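Local coordinates for flavin prenyltransferase UbiX (Methanocaldococcus jannaschii, PDB 6M8V), which probably makes the prenylated FMN cofactor of UbiD decarboxylases, joining a dimethylallyl group from dimethylallyl phosphate to N5 and C6 of the flavin, at residues A[92-97]-A[132-137]; A[5-10]-A[81-86]. All blocks are in the same frame, centred on the assembly; numbering follows the deposited sequence.

Contact 1. Residues A[92-97]-A[132-137]. With FMN (flavin mononucleotide), chain B.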
loop_
_atom_site.group_PDB
_atom_site.type_symbol
_atom_site.label_atom_id
_atom_site.label_comp_id
_atom_site.label_asym_id
_atom_site.label_seq_id
_atom_site.Cartn_x
_atom_site.Cartn_y
_atom_site.Cartn_z
ATOM N N ILE A 92 -4.409 6.242 -21.113
ATOM C CA ILE A 92 -3.313 5.281 -21.226
ATOM C C ILE A 92 -3.036 4.622 -19.878
ATOM O O ILE A 92 -2.897 3.397 -19.784
ATOM C CB ILE A 92 -2.052 5.964 -21.786
ATOM C CG1 ILE A 92 -2.318 6.540 -23.184
ATOM C CG2 ILE A 92 -0.902 4.978 -21.851
ATOM C CD1 ILE A 92 -1.205 7.451 -23.671
ATOM N N ALA A 93 -2.956 5.422 -18.814
ATOM C CA ALA A 93 -2.627 4.867 -17.503
ATOM C C ALA A 93 -3.694 3.899 -17.002
ATOM O O ALA A 93 -3.377 2.949 -16.276
ATOM C CB ALA A 93 -2.415 5.995 -16.490
ATOM N N ASN A 94 -4.955 4.114 -17.373
ATOM C CA ASN A 94 -6.045 3.266 -16.903
ATOM C C ASN A 94 -6.503 2.248 -17.938
ATOM O O ASN A 94 -7.391 1.443 -17.638
ATOM C CB ASN A 94 -7.232 4.122 -16.453
ATOM C CG ASN A 94 -6.958 4.849 -15.133
ATOM O OD1 ASN A 94 -6.946 4.232 -14.080
ATOM N ND2 ASN A 94 -6.749 6.158 -15.194
ATOM N N GLY A 95 -5.919 2.254 -19.132
ATOM C CA GLY A 95 -6.252 1.255 -20.127
ATOM C C GLY A 95 -7.532 1.497 -20.901
ATOM O O GLY A 95 -8.063 0.561 -21.504
ATOM N N TYR A 96 -8.046 2.729 -20.908
ATOM C CA TYR A 96 -9.340 3.028 -21.528
ATOM C C TYR A 96 -9.116 3.296 -23.013
ATOM O O TYR A 96 -9.136 4.431 -23.488
ATOM C CB TYR A 96 -10.010 4.208 -20.836
ATOM C CG TYR A 96 -11.431 4.446 -21.295
ATOM C CD1 TYR A 96 -12.401 3.462 -21.145
ATOM C CD2 TYR A 96 -11.803 5.653 -21.880
ATOM C CE1 TYR A 96 -13.702 3.671 -21.566
ATOM C CE2 TYR A 96 -13.105 5.874 -22.303
ATOM C CZ TYR A 96 -14.047 4.876 -22.147
ATOM O OH TYR A 96 -15.343 5.080 -22.562
ATOM N N SER A 97 -8.891 2.215 -23.758
ATOM C CA SER A 97 -8.547 2.322 -25.173
ATOM C C SER A 97 -9.821 2.542 -25.992
ATOM O O SER A 97 -10.271 1.683 -26.749
ATOM C CB SER A 97 -7.784 1.084 -25.622
ATOM O OG SER A 97 -8.395 -0.095 -25.127
ATOM N N MET A 132 1.400 9.385 -14.547
ATOM C CA MET A 132 2.741 9.291 -15.122
ATOM C C MET A 132 3.599 8.271 -14.388
ATOM O O MET A 132 4.322 7.489 -15.019
ATOM C CB MET A 132 3.416 10.663 -15.106
ATOM C CG MET A 132 2.818 11.651 -16.103
ATOM S SD MET A 132 3.765 13.191 -16.190
ATOM C CE MET A 132 2.843 14.207 -15.040
ATOM N N LEU A 133 3.542 8.271 -13.054
ATOM C CA LEU A 133 4.336 7.327 -12.277
ATOM C C LEU A 133 3.975 5.888 -12.626
ATOM O O LEU A 133 4.859 5.050 -12.853
ATOM C CB LEU A 133 4.133 7.587 -10.784
ATOM C CG LEU A 133 4.799 6.618 -9.806
ATOM C CD1 LEU A 133 6.317 6.598 -10.016
ATOM C CD2 LEU A 133 4.437 6.972 -8.350
ATOM N N LYS A 134 2.677 5.582 -12.669
ATOM C CA LYS A 134 2.230 4.243 -13.041
ATOM C C LYS A 134 2.804 3.817 -14.388
ATOM O O LYS A 134 3.318 2.703 -14.533
ATOM C CB LYS A 134 0.699 4.185 -13.071
ATOM C CG LYS A 134 0.128 2.801 -13.410
ATOM C CD LYS A 134 -1.391 2.791 -13.265
ATOM C CE LYS A 134 -2.017 1.540 -13.847
ATOM N NZ LYS A 134 -3.520 1.582 -13.791
ATOM N N LEU A 135 2.735 4.702 -15.387
ATOM C CA LEU A 135 3.202 4.344 -16.723
ATOM C C LEU A 135 4.717 4.208 -16.759
ATOM O O LEU A 135 5.246 3.281 -17.381
ATOM C CB LEU A 135 2.726 5.385 -17.736
ATOM C CG LEU A 135 1.219 5.306 -18.013
ATOM C CD1 LEU A 135 0.734 6.472 -18.874
ATOM C CD2 LEU A 135 0.898 3.980 -18.663
ATOM N N SER A 136 5.428 5.116 -16.083
ATOM C CA SER A 136 6.877 4.988 -15.950
ATOM C C SER A 136 7.259 3.683 -15.261
ATOM O O SER A 136 8.232 3.028 -15.658
ATOM C CB SER A 136 7.429 6.188 -15.182
ATOM O OG SER A 136 8.842 6.171 -15.171
ATOM N N ASN A 137 6.501 3.285 -14.229
ATOM C CA ASN A 137 6.763 2.015 -13.547
ATOM C C ASN A 137 6.571 0.822 -14.468
ATOM O O ASN A 137 7.163 -0.238 -14.236
ATOM C CB ASN A 137 5.849 1.845 -12.330
ATOM C CG ASN A 137 6.288 2.674 -11.143
ATOM O OD1 ASN A 137 5.520 2.890 -10.210
ATOM N ND2 ASN A 137 7.521 3.144 -11.173
HETATM N N1 FMN B . -9.800 -4.846 -27.957
HETATM C C2 FMN B . -9.503 -5.767 -26.975
HETATM O O2 FMN B . -9.310 -5.345 -25.847
HETATM N N3 FMN B . -9.420 -7.129 -27.245
HETATM C C4 FMN B . -9.658 -7.563 -28.543
HETATM O O4 FMN B . -9.612 -8.756 -28.857
HETATM C C4A FMN B . -9.957 -6.636 -29.531
HETATM N N5 FMN B . -10.180 -7.093 -30.804
HETATM C C5A FMN B . -10.479 -6.196 -31.798
HETATM C C6 FMN B . -10.703 -6.683 -33.071
HETATM C C7 FMN B . -11.003 -5.802 -34.090
HETATM C C7M FMN B . -11.247 -6.341 -35.461
HETATM C C8 FMN B . -11.084 -4.439 -33.840
HETATM C C8M FMN B . -11.417 -3.507 -34.963
HETATM C C9 FMN B . -10.859 -3.946 -32.558
HETATM C C9A FMN B . -10.556 -4.831 -31.529
HETATM N N10 FMN B . -10.334 -4.364 -30.246
HETATM C C10 FMN B . -10.029 -5.274 -29.247
HETATM C "C1'" FMN B . -10.400 -2.888 -29.945
HETATM C "C2'" FMN B . -11.689 -2.490 -29.235
HETATM O "O2'" FMN B . -12.795 -2.762 -30.068
HETATM C "C3'" FMN B . -11.702 -1.012 -28.879
HETATM O "O3'" FMN B . -10.887 -0.782 -27.748
HETATM C "C4'" FMN B . -13.128 -0.512 -28.645
HETATM O "O4'" FMN B . -13.090 0.848 -28.280
HETATM C "C5'" FMN B . -13.889 -1.299 -27.582
HETATM O "O5'" FMN B . -15.092 -0.614 -27.288
HETATM P P FMN B . -16.353 -1.353 -26.602
HETATM O O1P FMN B . -16.879 -2.397 -27.546
HETATM O O2P FMN B . -15.880 -2.035 -25.340
HETATM O O3P FMN B . -17.422 -0.341 -26.274
#
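Ala93 and Leu135 bring the two backbones closest, CA to CA 5.9 Å, where the last turn of helix 86-94 meets the end of helix 126-137. Gly95, with positive phi (80°), closes the first helix in a Schellman motif and turns the chain toward Ser97. Leu135 presents its forked end: CD1 meets Ile92 CG2 at 3.7 Å and also touches Ala93 CB, while CD2 sits against Ala93 CA. The Ile92 and Leu135 side chains cross at about a right angle. Lys134 reaches across as an extended chain, CG anti to the backbone N (chi1 -178°), and carries NZ to 2.8 Å from Ala93 O, a hydrogen bond that arrives 26° out of the carbonyl plane. Beyond the turn, Ser97 O accepts a 2.7 Å hydrogen bond from O3' of an FMN that is also held by Ser85 and Arg120 of a second subunit. Asn94 O is hydrogen-bonded to Ser90 OG and Asn131 ND2 of that second subunit. The chemistry is thus divided: leucine packing joins the helices on the buried side, and a lysine ammonium takes up a carbonyl of the last helical turn, which the helix dipole would probably make a better acceptor.

Contact 2. Residues A[5-10]-A[81-86]. With FMN (flavin mononucleotide), chain C.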
loop_
_atom_site.group_PDB
_atom_site.type_symbol
_atom_site.label_atom_id
_atom_site.label_comp_id
_atom_site.label_asym_id
_atom_site.label_seq_id
_atom_site.Cartn_x
_atom_site.Cartn_y
_atom_site.Cartn_z
ATOM N N VAL A 5 3.351 8.006 -34.425
ATOM C CA VAL A 5 3.287 9.345 -33.853
ATOM C C VAL A 5 1.822 9.678 -33.607
ATOM O O VAL A 5 1.006 9.645 -34.536
ATOM C CB VAL A 5 3.953 10.387 -34.766
ATOM C CG1 VAL A 5 3.707 11.787 -34.230
ATOM C CG2 VAL A 5 5.443 10.112 -34.881
ATOM N N CYS A 6 1.486 9.990 -32.355
ATOM C CA CYS A 6 0.116 10.275 -31.946
ATOM C C CYS A 6 0.054 11.695 -31.404
ATOM O O CYS A 6 0.728 12.013 -30.419
ATOM C CB CYS A 6 -0.361 9.279 -30.883
ATOM S SG CYS A 6 -0.116 7.518 -31.282
ATOM N N ILE A 7 -0.763 12.536 -32.033
ATOM C CA ILE A 7 -0.941 13.927 -31.629
ATOM C C ILE A 7 -2.282 14.049 -30.922
ATOM O O ILE A 7 -3.329 13.761 -31.513
ATOM C CB ILE A 7 -0.877 14.886 -32.829
ATOM C CG1 ILE A 7 0.258 14.490 -33.780
ATOM C CG2 ILE A 7 -0.720 16.325 -32.349
ATOM C CD1 ILE A 7 0.432 15.437 -34.969
ATOM N N THR A 8 -2.263 14.493 -29.671
ATOM C CA THR A 8 -3.489 14.698 -28.911
ATOM C C THR A 8 -3.670 16.178 -28.604
ATOM O O THR A 8 -2.763 16.995 -28.782
ATOM C CB THR A 8 -3.495 13.870 -27.616
ATOM O OG1 THR A 8 -2.433 14.297 -26.754
ATOM C CG2 THR A 8 -3.335 12.395 -27.928
ATOM N N GLY A 9 -4.870 16.513 -28.139
ATOM C CA GLY A 9 -5.255 17.899 -27.958
ATOM C C GLY A 9 -4.634 18.594 -26.765
ATOM O O GLY A 9 -5.305 18.847 -25.767
ATOM N N ALA A 10 -3.352 18.919 -26.853
ATOM C CA ALA A 10 -2.710 19.736 -25.839
ATOM C C ALA A 10 -1.816 20.740 -26.543
ATOM O O ALA A 10 -1.429 20.551 -27.697
ATOM C CB ALA A 10 -1.909 18.889 -24.839
ATOM N N VAL A 81 3.612 9.752 -28.196
ATOM C CA VAL A 81 2.433 10.578 -27.986
ATOM C C VAL A 81 2.945 11.983 -27.694
ATOM O O VAL A 81 3.447 12.261 -26.601
ATOM C CB VAL A 81 1.552 10.034 -26.859
ATOM C CG1 VAL A 81 0.214 10.757 -26.841
ATOM C CG2 VAL A 81 1.352 8.535 -27.033
ATOM N N VAL A 82 2.831 12.866 -28.684
ATOM C CA VAL A 82 3.378 14.218 -28.589
ATOM C C VAL A 82 2.439 15.210 -29.268
ATOM O O VAL A 82 2.108 15.043 -30.450
ATOM C CB VAL A 82 4.786 14.295 -29.203
ATOM C CG1 VAL A 82 4.806 13.675 -30.599
ATOM C CG2 VAL A 82 5.248 15.737 -29.257
ATOM N N PRO A 83 1.934 16.219 -28.547
ATOM C CA PRO A 83 1.995 16.254 -27.086
ATOM C C PRO A 83 0.938 15.316 -26.506
ATOM O O PRO A 83 0.059 14.881 -27.250
ATOM C CB PRO A 83 1.686 17.714 -26.764
ATOM C CG PRO A 83 0.776 18.132 -27.874
ATOM C CD PRO A 83 1.288 17.423 -29.100
ATOM N N CYS A 84 1.014 15.004 -25.217
ATOM C CA CYS A 84 0.055 14.113 -24.575
ATOM C C CYS A 84 -0.858 14.943 -23.687
ATOM O O CYS A 84 -0.393 15.560 -22.724
ATOM C CB CYS A 84 0.763 13.033 -23.755
ATOM S SG CYS A 84 -0.347 11.762 -23.085
ATOM N N SER A 85 -2.147 14.970 -24.015
ATOM C CA SER A 85 -3.104 15.668 -23.175
ATOM C C SER A 85 -3.265 14.940 -21.840
ATOM O O SER A 85 -2.876 13.777 -21.690
ATOM C CB SER A 85 -4.449 15.785 -23.891
ATOM O OG SER A 85 -5.041 14.507 -24.062
ATOM N N MET A 86 -3.824 15.643 -20.850
ATOM C CA MET A 86 -4.058 14.993 -19.561
ATOM C C MET A 86 -5.134 13.927 -19.689
ATOM O O MET A 86 -5.060 12.878 -19.036
ATOM C CB MET A 86 -4.436 16.024 -18.496
ATOM C CG MET A 86 -3.339 17.037 -18.149
ATOM S SD MET A 86 -1.723 16.343 -17.757
ATOM C CE MET A 86 -0.899 16.327 -19.352
HETATM N N1 FMN C . -5.269 19.651 -22.073
HETATM C C2 FMN C . -4.074 19.347 -21.455
HETATM O O2 FMN C . -4.052 18.375 -20.719
HETATM N N3 FMN C . -2.929 20.112 -21.651
HETATM C C4 FMN C . -3.000 21.204 -22.507
HETATM O O4 FMN C . -2.024 21.923 -22.738
HETATM C C4A FMN C . -4.202 21.509 -23.129
HETATM N N5 FMN C . -4.244 22.597 -23.962
HETATM C C5A FMN C . -5.421 22.917 -24.591
HETATM C C6 FMN C . -5.435 24.016 -25.428
HETATM C C7 FMN C . -6.607 24.363 -26.071
HETATM C C7M FMN C . -6.608 25.549 -26.977
HETATM C C8 FMN C . -7.760 23.614 -25.881
HETATM C C8M FMN C . -9.015 24.011 -26.595
HETATM C C9 FMN C . -7.748 22.507 -25.038
HETATM C C9A FMN C . -6.570 22.156 -24.389
HETATM N N10 FMN C . -6.533 21.056 -23.551
HETATM C C10 FMN C . -5.343 20.738 -22.916
HETATM C "C1'" FMN C . -7.773 20.231 -23.313
HETATM C "C2'" FMN C . -7.756 18.912 -24.077
HETATM O "O2'" FMN C . -7.724 19.165 -25.464
HETATM C "C3'" FMN C . -8.982 18.067 -23.767
HETATM O "O3'" FMN C . -8.837 17.454 -22.502
HETATM C "C4'" FMN C . -9.228 17.027 -24.860
HETATM O "O4'" FMN C . -10.346 16.244 -24.514
HETATM C "C5'" FMN C . -8.033 16.115 -25.122
HETATM O "O5'" FMN C . -8.446 15.062 -25.972
HETATM P P FMN C . -7.394 14.201 -26.844
HETATM O O1P FMN C . -6.744 15.103 -27.854
HETATM O O2P FMN C . -6.330 13.665 -25.916
HETATM O O3P FMN C . -8.109 13.061 -27.526
#
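A single parallel bridge, Cys6 with Val81, joins the segments near the end of strand 2-7 and just before strand 78-84 turns a corner at Val82 and Pro83. Among the backbone bonds, Val82 N gives a 2.9 Å hydrogen bond to Cys6 O, whereas the one from Thr8 N to Pro83 O is weak. Beyond the bridge the Thr8 hydroxyl links the two segments: OG1 donates to Pro83 O at 2.6 Å and accepts from Ser85 N at 2.8 Å. Its chi1 of 63° sets OG1 between the backbone N and carbonyl carbon, facing the other segment, and the two bonds fix its rotation. Apolar contacts follow the corner at the cis peptide before Pro83, whose ring is touched by Ile7 CG2 at CD and by Ala10 CB at CG. Ligand bonds come from both segments. Gly9 N and Ser85 OG approach phosphate oxygens of FMN, and Gly9 O its O2' hydroxyl, at modelled distances too short to be taken literally; Met86 N donates to flavin O2 at 2.7 Å. Ala10 CB lies 3.5 Å from FMN C4. Ser85 also N-caps helix 86-94 through Thr88 N. This FMN site lies at the C-terminal ends of strands in a Rossmann-like parallel sheet: strand 28-33 flanks 2-7, 114-119 flanks 78-84, helix 100-110 packs over Cys6 and Val81, and helix 13-22 over Ile7 and Val82.

Overall arrangement
Contact 2 joins strands 2-7 and 78-84, neighbours within the parallel sheet, while contact 1 lies outside the sheet between helices 86-94 and 126-137. Their centres are 14 Å apart, and their nearest atoms are about 4 Å apart without making contact. Both segments of contact 2 precede those of contact 1 in the chain; strand 78-84 runs directly into helix 86-94, so one strand-helix unit serves both. Helix 100-110 packs against residues of each. The junction within that unit binds the chain's own FMN, and the loop after its helix reaches the FMN of another subunit, so each FMN touches more than one subunit, which probably ties its binding to the assembly.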